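Local coordinates for protein dipeptidase AC. Metallo peptidase. MEROPS family M19 (Rhodobacter sphaeroides, PDB 3LY0) that probably hydrolyses dipeptides as a zinc-dependent metallodipeptidase, with two zinc ions and a phosphinate dipeptide mimic bound in its active site, at residues A[215-229]-A[246-260]. Residues are numbered along the deposited sequence; the frame is centred on the assembly and turned at random. Where two conformers were deposited one is given.
Sequences EKGFDDVARLSDAPL and LTDRQLAMIRESRGM
One face of the F218 ring in helix 215-224 is covered by Q250 of helix 248-256, where the packing is tightest. Q250 CG sits 3.9 Å from the ring centroid of F218 in a CH-pi contact, and Q250 NE2 rides over the same face near its rim. A capping box fixes that amide: T247 N donates to Q250 OE1, while Q250 N bonds back to T247 OG1. At the ring edge lie I254 CG1 and, in one of two M253 conformers, M253 SD, the latter a Met-aromatic contact; bent at chi3 (62°), this M253 touches both F218 CE2 and A222 CB with CE.

The outer side is wetter, a salt-bridge network of E215, R249 and D219. R249 NH2 meets the anti lone pair of E215 OE2 at 2.7 Å, carboxylate and guanidinium nearly coplanar, whereas the D219 carboxylate stands steeply to that plane, its OD1 taking both NH1 and NH2. A water links E215 OE2, R249 NE and T247 OG1. With alanine replacing D219, both nitrogens lose OD1, and R249, left with E215 alone of the two carboxylates, would probably swing more freely.

Past the helices, L229 N donates to S257 OG (2.9 Å), which donates to I254 O where the Schellman motif at R258 ends helix 248-256. M260 N bonds L229 O where strands 230-231 and 260-263 begin pairing. The near-parallel helices (20°) each follow a strand (207-208, 230-231): successive beta-alpha units of a TIM barrel.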
ATOM      1  N   GLU A 215     -13.571   3.435   9.565  1.00 10.69           N
ATOM      2  CA  GLU A 215     -13.801   2.349  10.507  1.00 11.97           C
ATOM      3  C   GLU A 215     -15.115   1.608  10.238  1.00 11.22           C
ATOM      4  O   GLU A 215     -15.193   0.379  10.359  1.00 11.62           O
ATOM      5  CB  GLU A 215     -13.756   2.866  11.948  1.00 11.88           C
ATOM      6  CG  GLU A 215     -13.718   1.743  12.977  1.00 13.93           C
ATOM      7  CD  GLU A 215     -13.350   2.203  14.374  1.00 17.07           C
ATOM      8  OE1 GLU A 215     -12.956   3.368  14.545  1.00 18.51           O
ATOM      9  OE2 GLU A 215     -13.444   1.374  15.298  1.00 21.00           O
ATOM     10  N   LYS A 216     -16.150   2.347   9.861  1.00 12.14           N
ATOM     11  CA  LYS A 216     -17.421   1.694   9.564  1.00 12.64           C
ATOM     12  C   LYS A 216     -17.293   0.812   8.328  1.00 13.07           C
ATOM     13  O   LYS A 216     -17.821  -0.297   8.302  1.00 13.33           O
ATOM     14  CB  LYS A 216     -18.562   2.701   9.406  1.00 14.63           C
ATOM     15  CG  LYS A 216     -18.961   3.359  10.722  1.00 14.29           C
ATOM     16  CD  LYS A 216     -20.208   4.225  10.561  1.00 21.72           C
ATOM     17  CE  LYS A 216     -20.520   5.015  11.834  1.00 25.28           C
ATOM     18  NZ  LYS A 216     -19.717   6.270  11.946  1.00 25.15           N
ATOM     19  N   GLY A 217     -16.570   1.294   7.321  1.00 11.80           N
ATOM     20  CA  GLY A 217     -16.357   0.495   6.122  1.00 10.90           C
ATOM     21  C   GLY A 217     -15.531  -0.737   6.455  1.00 10.44           C
ATOM     22  O   GLY A 217     -15.798  -1.839   5.962  1.00 11.73           O
ATOM     23  N   PHE A 218     -14.524  -0.544   7.309  1.00 10.88           N
ATOM     24  CA  PHE A 218     -13.693  -1.640   7.783  1.00 11.58           C
ATOM     25  C   PHE A 218     -14.560  -2.706   8.461  1.00 11.35           C
ATOM     26  O   PHE A 218     -14.424  -3.898   8.195  1.00 11.85           O
ATOM     27  CB  PHE A 218     -12.643  -1.083   8.755  1.00 11.77           C
ATOM     28  CG  PHE A 218     -11.788  -2.131   9.418  1.00 11.36           C
ATOM     29  CD1 PHE A 218     -10.493  -2.365   8.985  1.00 13.05           C
ATOM     30  CD2 PHE A 218     -12.279  -2.868  10.491  1.00 16.01           C
ATOM     31  CE1 PHE A 218      -9.694  -3.326   9.612  1.00 14.94           C
ATOM     32  CE2 PHE A 218     -11.490  -3.831  11.118  1.00 17.33           C
ATOM     33  CZ  PHE A 218     -10.206  -4.064  10.677  1.00 15.88           C
ATOM     34  N   ASP A 219     -15.454  -2.269   9.344  1.00 12.11           N
ATOM     35  CA  ASP A 219     -16.338  -3.212  10.025  1.00 15.28           C
ATOM     36  C   ASP A 219     -17.204  -4.000   9.037  1.00 14.93           C
ATOM     37  O   ASP A 219     -17.452  -5.187   9.231  1.00 15.28           O
ATOM     38  CB  ASP A 219     -17.227  -2.488  11.039  1.00 14.08           C
ATOM     39  CG  ASP A 219     -16.462  -2.017  12.266  1.00 18.36           C
ATOM     40  OD1 ASP A 219     -15.336  -2.503  12.507  1.00 18.60           O
ATOM     41  OD2 ASP A 219     -16.995  -1.159  12.996  1.00 21.21           O
ATOM     42  N   ASP A 220     -17.666  -3.326   7.989  1.00 13.37           N
ATOM     43  CA  ASP A 220     -18.462  -3.966   6.947  1.00 13.66           C
ATOM     44  C   ASP A 220     -17.661  -5.051   6.230  1.00 14.47           C
ATOM     45  O   ASP A 220     -18.139  -6.165   6.029  1.00 14.68           O
ATOM     46  CB  ASP A 220     -18.967  -2.925   5.945  1.00 16.15           C
ATOM     47  CG  ASP A 220     -20.087  -2.062   6.507  1.00 16.01           C
ATOM     48  OD1 ASP A 220     -20.740  -2.475   7.498  1.00 19.92           O
ATOM     49  OD2 ASP A 220     -20.313  -0.961   5.964  1.00 15.79           O
ATOM     50  N   VAL A 221     -16.421  -4.741   5.862  1.00 14.76           N
ATOM     51  CA  VAL A 221     -15.595  -5.740   5.203  1.00 14.79           C
ATOM     52  C   VAL A 221     -15.310  -6.907   6.148  1.00 11.67           C
ATOM     53  O   VAL A 221     -15.360  -8.070   5.748  1.00 12.76           O
ATOM     54  CB  VAL A 221     -14.280  -5.146   4.672  1.00 12.53           C
ATOM     55  CG1 VAL A 221     -13.452  -6.236   4.000  1.00 14.45           C
ATOM     56  CG2 VAL A 221     -14.576  -4.015   3.708  1.00 13.44           C
ATOM     57  N   ALA A 222     -15.023  -6.597   7.413  1.00 11.99           N
ATOM     58  CA  ALA A 222     -14.763  -7.653   8.386  1.00 14.77           C
ATOM     59  C   ALA A 222     -15.949  -8.603   8.520  1.00 13.03           C
ATOM     60  O   ALA A 222     -15.779  -9.799   8.741  1.00 15.09           O
ATOM     61  CB  ALA A 222     -14.420  -7.049   9.732  1.00 13.90           C
ATOM     62  N   ARG A 223     -17.152  -8.054   8.391  1.00 14.51           N
ATOM     63  CA  ARG A 223     -18.369  -8.846   8.518  1.00 15.70           C
ATOM     64  C   ARG A 223     -18.661  -9.649   7.249  1.00 17.58           C
ATOM     65  O   ARG A 223     -19.184 -10.759   7.319  1.00 17.77           O
ATOM     66  CB  ARG A 223     -19.545  -7.925   8.843  1.00 18.48           C
ATOM     67  CG  ARG A 223     -20.866  -8.657   9.067  1.00 23.31           C
ATOM     68  CD  ARG A 223     -21.987  -7.688   9.432  1.00 26.68           C
ATOM     69  NE  ARG A 223     -22.418  -6.897   8.283  1.00 32.49           N
ATOM     70  CZ  ARG A 223     -22.133  -5.610   8.107  1.00 26.73           C
ATOM     71  NH1 ARG A 223     -21.420  -4.951   9.013  1.00 26.08           N
ATOM     72  NH2 ARG A 223     -22.571  -4.981   7.023  1.00 29.39           N
ATOM     73  N   LEU A 224     -18.296  -9.093   6.098  1.00 14.17           N
ATOM     74  CA  LEU A 224     -18.733  -9.638   4.807  1.00 14.68           C
ATOM     75  C   LEU A 224     -17.716 -10.490   4.060  1.00 15.98           C
ATOM     76  O   LEU A 224     -18.088 -11.404   3.327  1.00 16.49           O
ATOM     77  CB  LEU A 224     -19.189  -8.500   3.890  1.00 14.05           C
ATOM     78  CG  LEU A 224     -20.416  -7.736   4.391  1.00 16.73           C
ATOM     79  CD1 LEU A 224     -20.624  -6.442   3.616  1.00 21.94           C
ATOM     80  CD2 LEU A 224     -21.653  -8.632   4.329  1.00 20.57           C
ATOM     81  N   SER A 225     -16.435 -10.178   4.217  1.00 13.25           N
ATOM     82  CA  SER A 225     -15.416 -10.846   3.426  1.00 13.70           C
ATOM     83  C   SER A 225     -15.154 -12.253   3.929  1.00 14.65           C
ATOM     84  O   SER A 225     -15.098 -12.484   5.143  1.00 15.57           O
ATOM     85  CB  SER A 225     -14.114 -10.046   3.459  1.00 13.59           C
ATOM     86  OG  SER A 225     -13.103 -10.734   2.738  1.00 12.84           O
ATOM     87  N   ASP A 226     -14.988 -13.193   3.000  1.00 14.57           N
ATOM     88  CA  ASP A 226     -14.652 -14.568   3.363  1.00 14.22           C
ATOM     89  C   ASP A 226     -13.137 -14.816   3.336  1.00 14.19           C
ATOM     90  O   ASP A 226     -12.669 -15.956   3.466  1.00 16.28           O
ATOM     91  CB  ASP A 226     -15.398 -15.570   2.466  1.00 14.25           C
ATOM     92  CG  ASP A 226     -14.893 -15.584   1.025  1.00 18.41           C
ATOM     93  OD1 ASP A 226     -13.949 -14.844   0.681  1.00 15.45           O
ATOM     94  OD2 ASP A 226     -15.446 -16.359   0.223  1.00 20.03           O
ATOM     95  N   ALA A 227     -12.379 -13.735   3.189  1.00 12.97           N
ATOM     96  CA  ALA A 227     -10.933 -13.822   3.016  1.00 13.69           C
ATOM     97  C   ALA A 227     -10.193 -13.016   4.090  1.00 13.30           C
ATOM     98  O   ALA A 227     -10.779 -12.163   4.754  1.00 13.75           O
ATOM     99  CB  ALA A 227     -10.552 -13.344   1.611  1.00 15.04           C
ATOM    100  N   PRO A 228      -8.899 -13.292   4.265  1.00 10.86           N
ATOM    101  CA  PRO A 228      -8.162 -12.594   5.331  1.00 11.77           C
ATOM    102  C   PRO A 228      -8.229 -11.086   5.151  1.00 11.07           C
ATOM    103  O   PRO A 228      -8.269 -10.592   4.021  1.00 11.60           O
ATOM    104  CB  PRO A 228      -6.732 -13.101   5.149  1.00 13.35           C
ATOM    105  CG  PRO A 228      -6.904 -14.474   4.518  1.00 15.39           C
ATOM    106  CD  PRO A 228      -8.093 -14.342   3.616  1.00 13.86           C
ATOM    107  N   LEU A 229      -8.247 -10.353   6.263  1.00 10.50           N
ATOM    108  CA  LEU A 229      -8.305  -8.897   6.202  1.00 10.52           C
ATOM    109  C   LEU A 229      -6.912  -8.322   6.052  1.00 12.32           C
ATOM    110  O   LEU A 229      -5.989  -8.728   6.752  1.00 11.69           O
ATOM    111  CB  LEU A 229      -8.950  -8.333   7.466  1.00 11.89           C
ATOM    112  CG  LEU A 229     -10.385  -8.803   7.708  1.00 11.18           C
ATOM    113  CD1 LEU A 229     -10.917  -8.236   9.033  1.00 14.50           C
ATOM    114  CD2 LEU A 229     -11.292  -8.411   6.546  1.00 15.05           C
ATOM    115  N   LEU A 246      -4.501   1.913  12.454  1.00  9.81           N
ATOM    116  CA  LEU A 246      -5.438   0.881  12.873  1.00 10.48           C
ATOM    117  C   LEU A 246      -5.499   0.803  14.396  1.00 10.38           C
ATOM    118  O   LEU A 246      -4.470   0.730  15.059  1.00 11.54           O
ATOM    119  CB  LEU A 246      -4.996  -0.476  12.309  1.00 10.15           C
ATOM    120  CG  LEU A 246      -5.082  -0.632  10.787  1.00 10.77           C
ATOM    121  CD1 LEU A 246      -4.243  -1.808  10.321  1.00 11.52           C
ATOM    122  CD2 LEU A 246      -6.520  -0.785  10.337  1.00 11.87           C
ATOM    123  N   THR A 247      -6.709   0.791  14.941  1.00 11.45           N
ATOM    124  CA  THR A 247      -6.867   0.652  16.392  1.00 12.47           C
ATOM    125  C   THR A 247      -6.615  -0.791  16.814  1.00 12.01           C
ATOM    126  O   THR A 247      -6.597  -1.708  15.980  1.00 12.25           O
ATOM    127  CB  THR A 247      -8.279   1.030  16.847  1.00 13.26           C
ATOM    128  OG1 THR A 247      -9.210   0.040  16.384  1.00 14.13           O
ATOM    129  CG2 THR A 247      -8.680   2.393  16.295  1.00 15.42           C
ATOM    130  N   ASP A 248      -6.416  -0.999  18.110  1.00 13.59           N
ATOM    131  CA  ASP A 248      -6.188  -2.349  18.606  1.00 12.76           C
ATOM    132  C   ASP A 248      -7.375  -3.258  18.316  1.00 14.86           C
ATOM    133  O   ASP A 248      -7.200  -4.453  18.058  1.00 16.03           O
ATOM    134  CB  ASP A 248      -5.864  -2.337  20.107  1.00 14.69           C
ATOM    135  CG  ASP A 248      -4.452  -1.851  20.397  1.00 18.16           C
ATOM    136  OD1 ASP A 248      -3.673  -1.616  19.448  1.00 15.84           O
ATOM    137  OD2 ASP A 248      -4.122  -1.705  21.591  1.00 21.57           O
ATOM    138  N   ARG A 249      -8.578  -2.690  18.340  1.00 14.96           N
ATOM    139  CA  ARG A 249      -9.777  -3.446  18.013  1.00 14.22           C
ATOM    140  C   ARG A 249      -9.718  -3.915  16.565  1.00 14.98           C
ATOM    141  O   ARG A 249     -10.025  -5.065  16.258  1.00 14.95           O
ATOM    142  CB  ARG A 249     -11.035  -2.613  18.245  1.00 14.97           C
ATOM    143  CG  ARG A 249     -12.319  -3.433  18.116  1.00 19.98           C
ATOM    144  CD  ARG A 249     -13.556  -2.562  18.102  1.00 19.24           C
ATOM    145  NE  ARG A 249     -13.571  -1.687  16.933  1.00 18.78           N
ATOM    146  CZ  ARG A 249     -14.079  -2.030  15.751  1.00 22.60           C
ATOM    147  NH1 ARG A 249     -14.630  -3.225  15.585  1.00 23.33           N
ATOM    148  NH2 ARG A 249     -14.037  -1.179  14.741  1.00 20.37           N
ATOM    149  N   GLN A 250      -9.315  -3.013  15.679  1.00 12.41           N
ATOM    150  CA  GLN A 250      -9.158  -3.378  14.275  1.00 11.96           C
ATOM    151  C   GLN A 250      -8.061  -4.435  14.086  1.00 12.28           C
ATOM    152  O   GLN A 250      -8.216  -5.397  13.327  1.00 14.21           O
ATOM    153  CB  GLN A 250      -8.855  -2.137  13.441  1.00 11.60           C
ATOM    154  CG  GLN A 250     -10.032  -1.194  13.283  1.00 12.81           C
ATOM    155  CD  GLN A 250      -9.651   0.050  12.519  1.00 12.67           C
ATOM    156  OE1 GLN A 250      -8.773   0.793  12.936  1.00 11.74           O
ATOM    157  NE2 GLN A 250     -10.293   0.273  11.374  1.00 14.12           N
ATOM    158  N   LEU A 251      -6.943  -4.256  14.779  1.00 11.61           N
ATOM    159  CA  LEU A 251      -5.869  -5.236  14.711  1.00 11.97           C
ATOM    160  C   LEU A 251      -6.352  -6.623  15.154  1.00 12.23           C
ATOM    161  O   LEU A 251      -5.972  -7.638  14.564  1.00 12.88           O
ATOM    162  CB  LEU A 251      -4.663  -4.789  15.550  1.00 11.41           C
ATOM    163  CG  LEU A 251      -3.930  -3.531  15.084  1.00 12.16           C
ATOM    164  CD1 LEU A 251      -2.840  -3.175  16.084  1.00 13.72           C
ATOM    165  CD2 LEU A 251      -3.331  -3.704  13.697  1.00 11.52           C
ATOM    166  N   ALA A 252      -7.169  -6.670  16.203  1.00 14.14           N
ATOM    167  CA  ALA A 252      -7.653  -7.952  16.708  1.00 14.46           C
ATOM    168  C   ALA A 252      -8.519  -8.653  15.665  1.00 15.02           C
ATOM    169  O   ALA A 252      -8.457  -9.866  15.515  1.00 16.42           O
ATOM    170  CB  ALA A 252      -8.425  -7.759  18.009  1.00 15.33           C
ATOM    171  N   MET A 253      -9.325  -7.881  14.949  1.00 16.45           N
ATOM    172  CA  MET A 253     -10.154  -8.440  13.891  0.63 15.42           C
ATOM    173  C   MET A 253      -9.292  -8.957  12.735  1.00 16.13           C
ATOM    174  O   MET A 253      -9.555 -10.025  12.187  1.00 14.49           O
ATOM    175  CB  MET A 253     -11.173  -7.394  13.438  0.63 16.26           C
ATOM    176  CG  MET A 253     -12.041  -6.895  14.599  0.63 18.31           C
ATOM    177  SD  MET A 253     -12.860  -5.306  14.356  0.63 18.57           S
ATOM    178  CE  MET A 253     -13.878  -5.700  12.958  0.63 14.91           C
ATOM    179  N   ILE A 254      -8.253  -8.205  12.377  1.00 13.27           N
ATOM    180  CA  ILE A 254      -7.332  -8.640  11.333  1.00 11.95           C
ATOM    181  C   ILE A 254      -6.662  -9.950  11.753  1.00 13.46           C
ATOM    182  O   ILE A 254      -6.572 -10.896  10.963  1.00 13.81           O
ATOM    183  CB  ILE A 254      -6.288  -7.547  11.016  1.00 11.00           C
ATOM    184  CG1 ILE A 254      -6.969  -6.347  10.343  1.00 12.10           C
ATOM    185  CG2 ILE A 254      -5.148  -8.102  10.154  1.00 13.31           C
ATOM    186  CD1 ILE A 254      -6.099  -5.093  10.258  1.00 14.02           C
ATOM    187  N   ARG A 255      -6.203 -10.011  13.002  1.00 13.42           N
ATOM    188  CA  ARG A 255      -5.587 -11.226  13.518  1.00 14.00           C
ATOM    189  C   ARG A 255      -6.521 -12.428  13.416  1.00 13.12           C
ATOM    190  O   ARG A 255      -6.114 -13.499  12.965  1.00 15.16           O
ATOM    191  CB  ARG A 255      -5.134 -11.055  14.974  1.00 13.29           C
ATOM    192  CG  ARG A 255      -4.293 -12.248  15.452  1.00 16.04           C
ATOM    193  CD  ARG A 255      -3.822 -12.158  16.909  1.00 19.84           C
ATOM    194  NE  ARG A 255      -2.883 -13.245  17.204  1.00 23.46           N
ATOM    195  CZ  ARG A 255      -1.784 -13.130  17.947  1.00 23.24           C
ATOM    196  NH1 ARG A 255      -1.465 -11.976  18.501  1.00 22.72           N
ATOM    197  NH2 ARG A 255      -1.006 -14.189  18.141  1.00 28.76           N
ATOM    198  N   GLU A 256      -7.765 -12.249  13.850  1.00 16.44           N
ATOM    199  CA  GLU A 256      -8.725 -13.352  13.851  1.00 16.39           C
ATOM    200  C   GLU A 256      -8.890 -13.911  12.442  1.00 18.11           C
ATOM    201  O   GLU A 256      -9.043 -15.119  12.251  1.00 18.00           O
ATOM    202  CB  GLU A 256     -10.076 -12.883  14.403  1.00 18.14           C
ATOM    203  CG  GLU A 256     -11.159 -13.957  14.436  1.00 24.88           C
ATOM    204  CD  GLU A 256     -12.477 -13.438  14.992  1.00 33.35           C
ATOM    205  OE1 GLU A 256     -12.470 -12.389  15.676  1.00 35.81           O
ATOM    206  OE2 GLU A 256     -13.522 -14.080  14.747  1.00 39.04           O
ATOM    207  N   SER A 257      -8.828 -13.022  11.455  1.00 15.75           N
ATOM    208  CA  SER A 257      -9.022 -13.418  10.062  1.00 15.29           C
ATOM    209  C   SER A 257      -7.770 -14.015   9.425  1.00 14.00           C
ATOM    210  O   SER A 257      -7.803 -14.382   8.253  1.00 14.25           O
ATOM    211  CB  SER A 257      -9.474 -12.214   9.231  1.00 13.33           C
ATOM    212  OG  SER A 257      -8.382 -11.355   8.930  1.00 12.86           O
ATOM    213  N   ARG A 258      -6.677 -14.105  10.184  1.00 17.46           N
ATOM    214  CA  ARG A 258      -5.382 -14.551   9.655  1.00 15.12           C
ATOM    215  C   ARG A 258      -4.909 -13.612   8.552  1.00 12.77           C
ATOM    216  O   ARG A 258      -4.449 -14.050   7.492  1.00 13.75           O
ATOM    217  CB  ARG A 258      -5.452 -15.986   9.133  1.00 21.30           C
ATOM    218  CG  ARG A 258      -5.967 -17.000  10.144  1.00 25.03           C
ATOM    219  CD  ARG A 258      -6.020 -18.389   9.515  1.00 28.80           C
ATOM    220  NE  ARG A 258      -4.694 -18.873   9.137  1.00 38.36           N
ATOM    221  CZ  ARG A 258      -4.463 -19.741   8.155  1.00 37.80           C
ATOM    222  NH1 ARG A 258      -5.471 -20.220   7.434  1.00 39.10           N
ATOM    223  NH2 ARG A 258      -3.220 -20.127   7.887  1.00 35.87           N
ATOM    224  N   GLY A 259      -5.022 -12.317   8.826  1.00 12.15           N
ATOM    225  CA  GLY A 259      -4.763 -11.288   7.832  1.00 12.59           C
ATOM    226  C   GLY A 259      -3.336 -10.769   7.769  1.00 11.61           C
ATOM    227  O   GLY A 259      -2.378 -11.496   8.009  1.00 13.69           O
ATOM    228  N   MET A 260      -3.188  -9.498   7.415  1.00 10.02           N
ATOM    229  CA  MET A 260      -1.856  -8.961   7.169  1.00  9.66           C
ATOM    230  C   MET A 260      -1.892  -7.449   7.229  1.00  9.58           C
ATOM    231  O   MET A 260      -2.837  -6.810   6.729  1.00 10.73           O
ATOM    232  CB  MET A 260      -1.392  -9.409   5.776  1.00 11.26           C
ATOM    233  CG  MET A 260       0.035  -9.014   5.412  1.00 11.42           C
ATOM    234  SD  MET A 260       1.359  -9.891   6.342  1.00  8.65           S
ATOM    235  CE  MET A 260       2.795  -9.195   5.512  1.00 13.17           C
TER
HETATM  236  O   HOH W   1     -11.731   0.614  17.180  1.00 20.71           O